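Local coordinates for protein unsaturated glucuronyl hydrolase (Streptococcus agalactiae, PDB 2ZZR) that hydrolyses unsaturated chondroitin, hyaluronan and heparin disaccharides, releasing the unsaturated uronic acid from glycosaminoglycan fragments, at residues 4-9 against 212-217; 48-53 against 72-77; 181-186 against 193-198. One frame throughout, in Å; residues are numbered along the deposited sequence.

Contact 1. Residues 4-9 against 212-217; sequences KPVKVE and DDSSAF. With SO4 (sulfate ion), chain B.
Lys4 turns CG in between its own backbone N and carbonyl carbon (chi1 68°) and then runs fully extended, which brings NZ to Asp212 OD1, the two side chains crossing at about a right angle. The salt bridge there is weak as a hydrogen bond, Lys4 NZ to Asp212 OD1 3.2 Å; the ammonium group is also bonded to the backbone O of Val210. Beyond it the two loops meet through backbone and hydroxyl groups. Lys7 N is hydrogen-bonded to Asp212 O at 2.8 Å, and the CA-H of Val6 approaches the same oxygen. Ser214 OG donates to Lys7 O at 2.7 Å from a position tilted out of the carbonyl plane and rests against Val6 CG2. One water donates to both Glu9 OE2 and Asp213 O; Arg281 forms a salt bridge with Glu9 OE1. A sulfate ion, probably from the crystallisation liquor, accepts from Asp212 N through O2 at 2.8 Å and also binds Arg211. In segment 212-217, Asp213 OD2 accepts from both the backbone N and OG of Ser215, and the bond to the backbone N makes this an Asx turn in the loop joining helix 192-209 to strand 219-222.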
loop_
_atom_site.group_PDB
_atom_site.type_symbol
_atom_site.label_atom_id
_atom_site.label_comp_id
_atom_site.label_asym_id
_atom_site.label_seq_id
_atom_site.Cartn_x
_atom_site.Cartn_y
_atom_site.Cartn_z
ATOM N N LYS A 4 -13.949 -1.226 18.408
ATOM C CA LYS A 4 -15.391 -1.429 18.300
ATOM C C LYS A 4 -15.707 -2.673 17.472
ATOM O O LYS A 4 -14.941 -3.031 16.573
ATOM C CB LYS A 4 -16.042 -0.210 17.640
ATOM C CG LYS A 4 -15.646 -0.078 16.170
ATOM C CD LYS A 4 -16.225 1.141 15.519
ATOM C CE LYS A 4 -15.741 1.213 14.085
ATOM N NZ LYS A 4 -16.312 2.400 13.406
ATOM N N PRO A 5 -16.835 -3.342 17.767
ATOM C CA PRO A 5 -17.244 -4.466 16.931
ATOM C C PRO A 5 -17.454 -4.062 15.466
ATOM O O PRO A 5 -17.936 -2.957 15.186
ATOM C CB PRO A 5 -18.575 -4.905 17.557
ATOM C CG PRO A 5 -18.512 -4.413 18.966
ATOM C CD PRO A 5 -17.756 -3.127 18.900
ATOM N N VAL A 6 -17.067 -4.951 14.557
ATOM C CA VAL A 6 -17.360 -4.805 13.130
ATOM C C VAL A 6 -18.045 -6.071 12.636
ATOM O O VAL A 6 -17.805 -7.163 13.162
ATOM C CB VAL A 6 -16.088 -4.510 12.264
ATOM C CG1 VAL A 6 -15.437 -3.210 12.686
ATOM C CG2 VAL A 6 -15.088 -5.680 12.311
ATOM N N LYS A 7 -18.905 -5.932 11.631
ATOM C CA LYS A 7 -19.544 -7.092 11.045
ATOM C C LYS A 7 -18.506 -7.872 10.261
ATOM O O LYS A 7 -17.793 -7.314 9.422
ATOM C CB LYS A 7 -20.724 -6.704 10.147
ATOM C CG LYS A 7 -21.416 -7.906 9.484
ATOM C CD LYS A 7 -22.803 -7.562 8.933
ATOM C CE LYS A 7 -22.733 -6.414 7.934
ATOM N NZ LYS A 7 -24.075 -5.985 7.466
ATOM N N VAL A 8 -18.405 -9.159 10.569
ATOM C CA VAL A 8 -17.537 -10.052 9.822
ATOM C C VAL A 8 -18.408 -10.905 8.910
ATOM O O VAL A 8 -19.036 -11.873 9.350
ATOM C CB VAL A 8 -16.664 -10.927 10.761
ATOM C CG1 VAL A 8 -15.742 -11.840 9.959
ATOM C CG2 VAL A 8 -15.847 -10.047 11.696
ATOM N N GLU A 9 -18.461 -10.521 7.636
ATOM C CA GLU A 9 -19.176 -11.287 6.622
ATOM C C GLU A 9 -18.506 -12.633 6.429
ATOM O O GLU A 9 -17.280 -12.722 6.421
ATOM C CB GLU A 9 -19.181 -10.540 5.283
ATOM C CG GLU A 9 -19.889 -9.189 5.328
ATOM C CD GLU A 9 -19.896 -8.441 3.997
ATOM O OE1 GLU A 9 -19.259 -8.894 3.020
ATOM O OE2 GLU A 9 -20.565 -7.384 3.938
ATOM N N ASP A 212 -18.540 0.218 10.882
ATOM C CA ASP A 212 -19.153 -0.925 11.563
ATOM C C ASP A 212 -19.442 -2.121 10.655
ATOM O O ASP A 212 -19.514 -3.251 11.133
ATOM C CB ASP A 212 -20.441 -0.503 12.291
ATOM C CG ASP A 212 -20.177 0.370 13.503
ATOM O OD1 ASP A 212 -19.020 0.779 13.745
ATOM O OD2 ASP A 212 -21.148 0.663 14.232
ATOM N N ASP A 213 -19.615 -1.872 9.355
ATOM C CA ASP A 213 -19.886 -2.937 8.390
ATOM C C ASP A 213 -18.610 -3.485 7.750
ATOM O O ASP A 213 -18.672 -4.268 6.806
ATOM C CB ASP A 213 -20.868 -2.459 7.307
ATOM C CG ASP A 213 -20.313 -1.323 6.448
ATOM O OD1 ASP A 213 -21.013 -0.929 5.489
ATOM O OD2 ASP A 213 -19.202 -0.807 6.720
ATOM N N SER A 214 -17.466 -3.065 8.293
ATOM C CA SER A 214 -16.128 -3.435 7.804
ATOM C C SER A 214 -15.682 -2.711 6.528
ATOM O O SER A 214 -14.580 -2.948 6.033
ATOM C CB SER A 214 -15.966 -4.958 7.667
ATOM O OG SER A 214 -15.764 -5.551 8.943
ATOM N N SER A 215 -16.525 -1.824 5.997
ATOM C CA SER A 215 -16.095 -0.967 4.894
ATOM C C SER A 215 -15.206 0.161 5.429
ATOM O O SER A 215 -15.063 0.334 6.643
ATOM C CB SER A 215 -17.299 -0.409 4.127
ATOM O OG SER A 215 -17.964 0.578 4.889
ATOM N N ALA A 216 -14.604 0.928 4.527
ATOM C CA ALA A 216 -13.659 1.961 4.926
ATOM C C ALA A 216 -14.087 3.339 4.452
ATOM O O ALA A 216 -14.493 3.501 3.300
ATOM C CB ALA A 216 -12.270 1.635 4.380
ATOM N N PHE A 217 -13.999 4.316 5.353
ATOM C CA PHE A 217 -13.950 5.726 4.969
ATOM C C PHE A 217 -12.571 6.004 4.375
ATOM O O PHE A 217 -11.611 5.278 4.636
ATOM C CB PHE A 217 -14.126 6.640 6.182
ATOM C CG PHE A 217 -15.530 6.728 6.703
ATOM C CD1 PHE A 217 -15.814 6.361 8.014
ATOM C CD2 PHE A 217 -16.568 7.205 5.899
ATOM C CE1 PHE A 217 -17.114 6.458 8.520
ATOM C CE2 PHE A 217 -17.867 7.294 6.392
ATOM C CZ PHE A 217 -18.135 6.928 7.706
HETATM S S SO4 B . -20.214 3.988 10.920
HETATM O O1 SO4 B . -20.688 4.560 12.176
HETATM O O2 SO4 B . -20.007 2.556 11.095
HETATM O O3 SO4 B . -21.196 4.222 9.863
HETATM O O4 SO4 B . -18.947 4.615 10.555
HETATM O O HOH W 1 -20.948 -5.323 5.559
#

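Contact 2. Residues 48-53 against 72-77; sequences EEYPTP and FWTGCL
Trp73, on helix 70-84, is packed against Tyr50 and Pro51 at the start of strand 50-56, which pairs with strand 59-63 in a two-stranded antiparallel sheet; the contact thus fixes a beta hairpin to a helix of this alpha-barrel enzyme of glycosyl hydrolase family 88. The short strand and helix axes approach to 8.8 Å. Apolar contacts do most of the work. The indole leaves the helix with CG anti to its backbone N (chi1 166°), a setting that brings the ring up to the pyrrolidine of Pro51. Pro51 CD lies over one indole face, offset toward the rim and 3.5 Å from Trp73 CG, while Pro51 CG comes within 3.7 Å of Trp73 CB. Leu77 CD1, from the next turn of the same helix, covers the opposite face, so the indole is sandwiched between aliphatic groups. Among aromatic contacts, the Tyr50 ring is nearly perpendicular to the indole five-membered ring (planes 83° apart) in an oblique approach, with Tyr50 CD2 3.7 Å from Trp73 CD1. Phe46 of helix 25-46 adds an edge-to-face partner for the tryptophan. Polar contact is sparse. Thr74 OG1, which is hydrogen-bonded to Asn96, lies at the edge of the Tyr50 ring, 4.0 Å from CE2. One water bridges strand and helix, accepting from Trp73 NE1 at 2.9 Å and lying 2.7 Å from Glu49 O.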
loop_
_atom_site.group_PDB
_atom_site.type_symbol
_atom_site.label_atom_id
_atom_site.label_comp_id
_atom_site.label_asym_id
_atom_site.label_seq_id
_atom_site.Cartn_x
_atom_site.Cartn_y
_atom_site.Cartn_z
ATOM N N GLU A 48 17.841 9.240 -13.845
ATOM C CA GLU A 48 17.874 9.539 -12.411
ATOM C C GLU A 48 16.568 10.175 -11.923
ATOM O O GLU A 48 16.431 10.516 -10.746
ATOM C CB GLU A 48 19.094 10.399 -12.055
ATOM C CG GLU A 48 20.400 9.583 -12.024
ATOM C CD GLU A 48 21.603 10.344 -11.484
ATOM O OE1 GLU A 48 21.441 11.219 -10.605
ATOM O OE2 GLU A 48 22.731 10.047 -11.933
ATOM N N GLU A 49 15.609 10.320 -12.833
ATOM C CA GLU A 49 14.310 10.887 -12.490
ATOM C C GLU A 49 13.281 9.780 -12.240
ATOM O O GLU A 49 13.658 8.617 -12.075
ATOM C CB GLU A 49 13.864 11.893 -13.553
ATOM C CG GLU A 49 14.722 13.156 -13.542
ATOM C CD GLU A 49 14.102 14.314 -14.295
ATOM O OE1 GLU A 49 13.862 14.172 -15.515
ATOM O OE2 GLU A 49 13.868 15.374 -13.663
ATOM N N TYR A 50 11.998 10.141 -12.195
ATOM C CA TYR A 50 10.964 9.246 -11.657
ATOM C C TYR A 50 9.716 9.183 -12.527
ATOM O O TYR A 50 9.400 10.149 -13.229
ATOM C CB TYR A 50 10.575 9.691 -10.232
ATOM C CG TYR A 50 11.728 9.691 -9.264
ATOM C CD1 TYR A 50 12.616 10.770 -9.204
ATOM C CD2 TYR A 50 11.949 8.606 -8.410
ATOM C CE1 TYR A 50 13.693 10.767 -8.329
ATOM C CE2 TYR A 50 13.024 8.599 -7.522
ATOM C CZ TYR A 50 13.891 9.681 -7.492
ATOM O OH TYR A 50 14.956 9.683 -6.623
ATOM N N PRO A 51 8.993 8.045 -12.486
ATOM C CA PRO A 51 7.691 7.993 -13.139
ATOM C C PRO A 51 6.727 8.935 -12.440
ATOM O O PRO A 51 6.847 9.151 -11.227
ATOM C CB PRO A 51 7.234 6.544 -12.922
ATOM C CG PRO A 51 8.044 6.039 -11.778
ATOM C CD PRO A 51 9.349 6.765 -11.844
ATOM N N THR A 52 5.797 9.500 -13.206
ATOM C CA THR A 52 4.651 10.195 -12.629
ATOM C C THR A 52 3.800 9.164 -11.871
ATOM O O THR A 52 3.943 7.959 -12.109
ATOM C CB THR A 52 3.790 10.878 -13.720
ATOM O OG1 THR A 52 3.543 9.957 -14.795
ATOM C CG2 THR A 52 4.500 12.112 -14.256
ATOM N N PRO A 53 2.941 9.626 -10.935
ATOM C CA PRO A 53 2.068 8.707 -10.190
ATOM C C PRO A 53 1.362 7.682 -11.072
ATOM O O PRO A 53 1.365 6.491 -10.745
ATOM C CB PRO A 53 1.060 9.654 -9.525
ATOM C CG PRO A 53 1.868 10.883 -9.269
ATOM C CD PRO A 53 2.771 11.021 -10.480
ATOM N N PHE A 72 7.966 4.392 -4.695
ATOM C CA PHE A 72 7.480 3.163 -5.327
ATOM C C PHE A 72 8.347 2.748 -6.512
ATOM O O PHE A 72 8.540 1.557 -6.752
ATOM C CB PHE A 72 6.012 3.286 -5.755
ATOM C CG PHE A 72 5.058 3.440 -4.603
ATOM C CD1 PHE A 72 4.919 2.425 -3.652
ATOM C CD2 PHE A 72 4.296 4.600 -4.467
ATOM C CE1 PHE A 72 4.034 2.563 -2.580
ATOM C CE2 PHE A 72 3.412 4.748 -3.396
ATOM C CZ PHE A 72 3.281 3.729 -2.454
ATOM N N TRP A 73 8.879 3.732 -7.236
ATOM C CA TRP A 73 9.834 3.462 -8.314
ATOM C C TRP A 73 11.093 2.779 -7.757
ATOM O O TRP A 73 11.467 1.692 -8.209
ATOM C CB TRP A 73 10.190 4.755 -9.064
ATOM C CG TRP A 73 11.405 4.635 -9.958
ATOM C CD1 TRP A 73 12.591 5.298 -9.819
ATOM C CD2 TRP A 73 11.549 3.790 -11.113
ATOM N NE1 TRP A 73 13.463 4.928 -10.820
ATOM C CE2 TRP A 73 12.852 4.004 -11.625
ATOM C CE3 TRP A 73 10.702 2.881 -11.769
ATOM C CZ2 TRP A 73 13.332 3.337 -12.762
ATOM C CZ3 TRP A 73 11.181 2.212 -12.904
ATOM C CH2 TRP A 73 12.486 2.450 -13.386
ATOM N N THR A 74 11.717 3.411 -6.767
ATOM C CA THR A 74 12.906 2.866 -6.107
ATOM C C THR A 74 12.613 1.479 -5.521
ATOM O O THR A 74 13.444 0.573 -5.619
ATOM C CB THR A 74 13.437 3.806 -5.012
ATOM O OG1 THR A 74 13.474 5.156 -5.505
ATOM C CG2 THR A 74 14.847 3.388 -4.568
ATOM N N GLY A 75 11.422 1.315 -4.938
ATOM C CA GLY A 75 10.991 0.004 -4.429
ATOM C C GLY A 75 10.968 -1.095 -5.481
ATOM O O GLY A 75 11.370 -2.232 -5.200
ATOM N N CYS A 76 10.493 -0.769 -6.687
ATOM C CA CYS A 76 10.514 -1.722 -7.810
ATOM C C CYS A 76 11.955 -2.141 -8.107
ATOM O O CYS A 76 12.239 -3.328 -8.312
ATOM C CB CYS A 76 9.883 -1.129 -9.078
ATOM S SG CYS A 76 8.072 -0.948 -9.046
ATOM N N LEU A 77 12.857 -1.163 -8.123
ATOM C CA LEU A 77 14.279 -1.434 -8.368
ATOM C C LEU A 77 14.894 -2.351 -7.307
ATOM O O LEU A 77 15.621 -3.293 -7.650
ATOM C CB LEU A 77 15.077 -0.131 -8.472
ATOM C CG LEU A 77 14.611 0.865 -9.539
ATOM C CD1 LEU A 77 15.509 2.099 -9.538
ATOM C CD2 LEU A 77 14.519 0.236 -10.922
HETATM O O HOH W 2 15.574 6.847 -11.267
#

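Contact 3. Residues 181-186 against 193-198; sequences LLFFAY and KYRQVA
Tyr194 reaches from helix 192-209 toward helix 180-189, and its CB meets the backbone O of Leu182 at 3.3 Å and the side-chain CB of Tyr186 at 3.9 Å. With CG anti to the carbonyl carbon (chi1 -68°), the ring then slides beneath Ala185. The methyl CB of Ala185 stands over the ring centre, 3.5 Å from the centroid and 5° off the normal, in a CH-pi contact that touches CG, both CD and both CE atoms about equally. CD1 also lies against the carbonyl carbon of Ala185. At the tip, OH is hydrogen-bonded to Asp144 of helix 133-147, which ties the phenol to a third helix. The two segments form a helical hairpin of the alpha barrel; the axes of 181-186 and 193-198 approach to 7.7 Å and run nearly antiparallel (155°), the close spacing matched by alanines at the interface. The pattern recurs with the roles of the helices exchanged: Ala198 CB sits over a face of the Phe183 ring, 3.7 Å from its centroid. Arg195 CG comes to the edge of that same ring. The extended aliphatic part of Arg195 runs alongside Tyr186, pointing the same way, with CB and CD over one ring face; its NH2 is bonded to Lys261 O. Toward strand 156-157, where both touch Ile157, Leu182 CD1 and Val197 CG1 meet at 3.6 Å.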
loop_
_atom_site.group_PDB
_atom_site.type_symbol
_atom_site.label_atom_id
_atom_site.label_comp_id
_atom_site.label_asym_id
_atom_site.label_seq_id
_atom_site.Cartn_x
_atom_site.Cartn_y
_atom_site.Cartn_z
ATOM N N LEU A 181 6.950 3.223 9.115
ATOM C CA LEU A 181 8.157 4.038 9.253
ATOM C C LEU A 181 8.441 4.361 10.716
ATOM O O LEU A 181 9.595 4.339 11.158
ATOM C CB LEU A 181 7.992 5.334 8.438
ATOM C CG LEU A 181 9.024 6.460 8.568
ATOM C CD1 LEU A 181 10.406 5.962 8.147
ATOM C CD2 LEU A 181 8.590 7.646 7.726
ATOM N N LEU A 182 7.380 4.649 11.471
ATOM C CA LEU A 182 7.516 4.979 12.890
ATOM C C LEU A 182 7.877 3.767 13.746
ATOM O O LEU A 182 8.681 3.888 14.673
ATOM C CB LEU A 182 6.259 5.669 13.417
ATOM C CG LEU A 182 5.882 6.948 12.669
ATOM C CD1 LEU A 182 4.638 7.555 13.291
ATOM C CD2 LEU A 182 7.036 7.959 12.661
ATOM N N PHE A 183 7.302 2.604 13.434
ATOM C CA PHE A 183 7.688 1.366 14.120
ATOM C C PHE A 183 9.163 1.042 13.865
ATOM O O PHE A 183 9.852 0.564 14.769
ATOM C CB PHE A 183 6.810 0.183 13.706
ATOM C CG PHE A 183 5.414 0.204 14.303
ATOM C CD1 PHE A 183 4.296 0.143 13.478
ATOM C CD2 PHE A 183 5.224 0.256 15.687
ATOM C CE1 PHE A 183 3.003 0.143 14.015
ATOM C CE2 PHE A 183 3.936 0.259 16.236
ATOM C CZ PHE A 183 2.823 0.202 15.395
ATOM N N PHE A 184 9.636 1.304 12.646
ATOM C CA PHE A 184 11.053 1.113 12.310
ATOM C C PHE A 184 11.935 2.056 13.133
ATOM O O PHE A 184 12.934 1.628 13.727
ATOM C CB PHE A 184 11.305 1.317 10.810
ATOM C CG PHE A 184 12.764 1.259 10.429
ATOM C CD1 PHE A 184 13.384 0.035 10.201
ATOM C CD2 PHE A 184 13.517 2.425 10.320
ATOM C CE1 PHE A 184 14.740 -0.029 9.862
ATOM C CE2 PHE A 184 14.874 2.372 9.981
ATOM C CZ PHE A 184 15.480 1.144 9.742
ATOM N N ALA A 185 11.565 3.335 13.171
ATOM C CA ALA A 185 12.320 4.323 13.948
ATOM C C ALA A 185 12.384 3.941 15.423
ATOM O O ALA A 185 13.427 4.105 16.062
ATOM C CB ALA A 185 11.735 5.716 13.771
ATOM N N TYR A 186 11.285 3.409 15.954
ATOM C CA TYR A 186 11.272 2.911 17.328
ATOM C C TYR A 186 12.302 1.796 17.523
ATOM O O TYR A 186 13.069 1.814 18.491
ATOM C CB TYR A 186 9.882 2.411 17.732
ATOM C CG TYR A 186 9.922 1.571 18.988
ATOM C CD1 TYR A 186 10.199 2.150 20.231
ATOM C CD2 TYR A 186 9.714 0.194 18.931
ATOM C CE1 TYR A 186 10.255 1.375 21.385
ATOM C CE2 TYR A 186 9.771 -0.587 20.075
ATOM C CZ TYR A 186 10.039 0.008 21.296
ATOM O OH TYR A 186 10.084 -0.772 22.427
ATOM N N LYS A 193 8.487 7.286 21.832
ATOM C CA LYS A 193 7.560 8.267 21.244
ATOM C C LYS A 193 7.113 7.851 19.845
ATOM O O LYS A 193 5.950 8.020 19.489
ATOM C CB LYS A 193 8.171 9.671 21.222
ATOM C CG LYS A 193 8.322 10.297 22.607
ATOM C CD LYS A 193 9.103 11.598 22.534
ATOM C CE LYS A 193 9.398 12.144 23.930
ATOM N NZ LYS A 193 10.374 13.273 23.869
ATOM N N TYR A 194 8.040 7.292 19.070
ATOM C CA TYR A 194 7.731 6.787 17.731
ATOM C C TYR A 194 6.632 5.729 17.791
ATOM O O TYR A 194 5.677 5.761 17.006
ATOM C CB TYR A 194 8.965 6.169 17.079
ATOM C CG TYR A 194 10.081 7.123 16.714
ATOM C CD1 TYR A 194 11.359 6.945 17.240
ATOM C CD2 TYR A 194 9.875 8.175 15.817
ATOM C CE1 TYR A 194 12.407 7.803 16.901
ATOM C CE2 TYR A 194 10.920 9.043 15.469
ATOM C CZ TYR A 194 12.182 8.841 16.017
ATOM O OH TYR A 194 13.231 9.673 15.685
ATOM N N ARG A 195 6.790 4.781 18.715
ATOM C CA ARG A 195 5.850 3.677 18.865
ATOM C C ARG A 195 4.497 4.173 19.375
ATOM O O ARG A 195 3.455 3.748 18.883
ATOM C CB ARG A 195 6.414 2.594 19.795
ATOM C CG ARG A 195 5.519 1.360 19.877
ATOM C CD ARG A 195 6.093 0.225 20.720
ATOM N NE ARG A 195 5.353 -1.006 20.430
ATOM C CZ ARG A 195 4.187 -1.336 20.982
ATOM N NH1 ARG A 195 3.619 -0.540 21.885
ATOM N NH2 ARG A 195 3.586 -2.470 20.634
ATOM N N GLN A 196 4.525 5.076 20.355
ATOM C CA GLN A 196 3.301 5.649 20.919
ATOM C C GLN A 196 2.437 6.322 19.858
ATOM O O GLN A 196 1.232 6.103 19.816
ATOM C CB GLN A 196 3.626 6.625 22.054
ATOM C CG GLN A 196 4.131 5.928 23.307
ATOM C CD GLN A 196 4.776 6.864 24.323
ATOM O OE1 GLN A 196 5.187 7.988 24.002
ATOM N NE2 GLN A 196 4.885 6.390 25.560
ATOM N N VAL A 197 3.060 7.126 19.002
ATOM C CA VAL A 197 2.349 7.787 17.902
ATOM C C VAL A 197 1.763 6.760 16.926
ATOM O O VAL A 197 0.593 6.865 16.536
ATOM C CB VAL A 197 3.260 8.796 17.172
ATOM C CG1 VAL A 197 2.659 9.225 15.835
ATOM C CG2 VAL A 197 3.508 10.007 18.049
ATOM N N ALA A 198 2.566 5.764 16.548
ATOM C CA ALA A 198 2.102 4.712 15.638
ATOM C C ALA A 198 0.898 3.959 16.208
ATOM O O ALA A 198 -0.114 3.751 15.524
ATOM C CB ALA A 198 3.244 3.750 15.303
#

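Overall arrangement
Contacts 2 and 3 are buried, whereas contact 1 lies at the surface. No secondary-structure element is common to any two of them, although the loop of 212-217 follows helix 192-209, the second helix of contact 3. Chemistry follows position: contact 1 joins two loops by backbone, hydroxyl and charged groups, contact 2 sets a strand against a helix by aromatic and proline packing with one bridging water, and contact 3 joins neighbouring helices by methyl-on-ring packing without a hydrogen bond between its segments. Contact 1 spans about 200 residues of chain and contains the other two, which follow in series. Contacts 1 and 2, with centres about 35 Å apart, occupy opposite sides of the chain's centre.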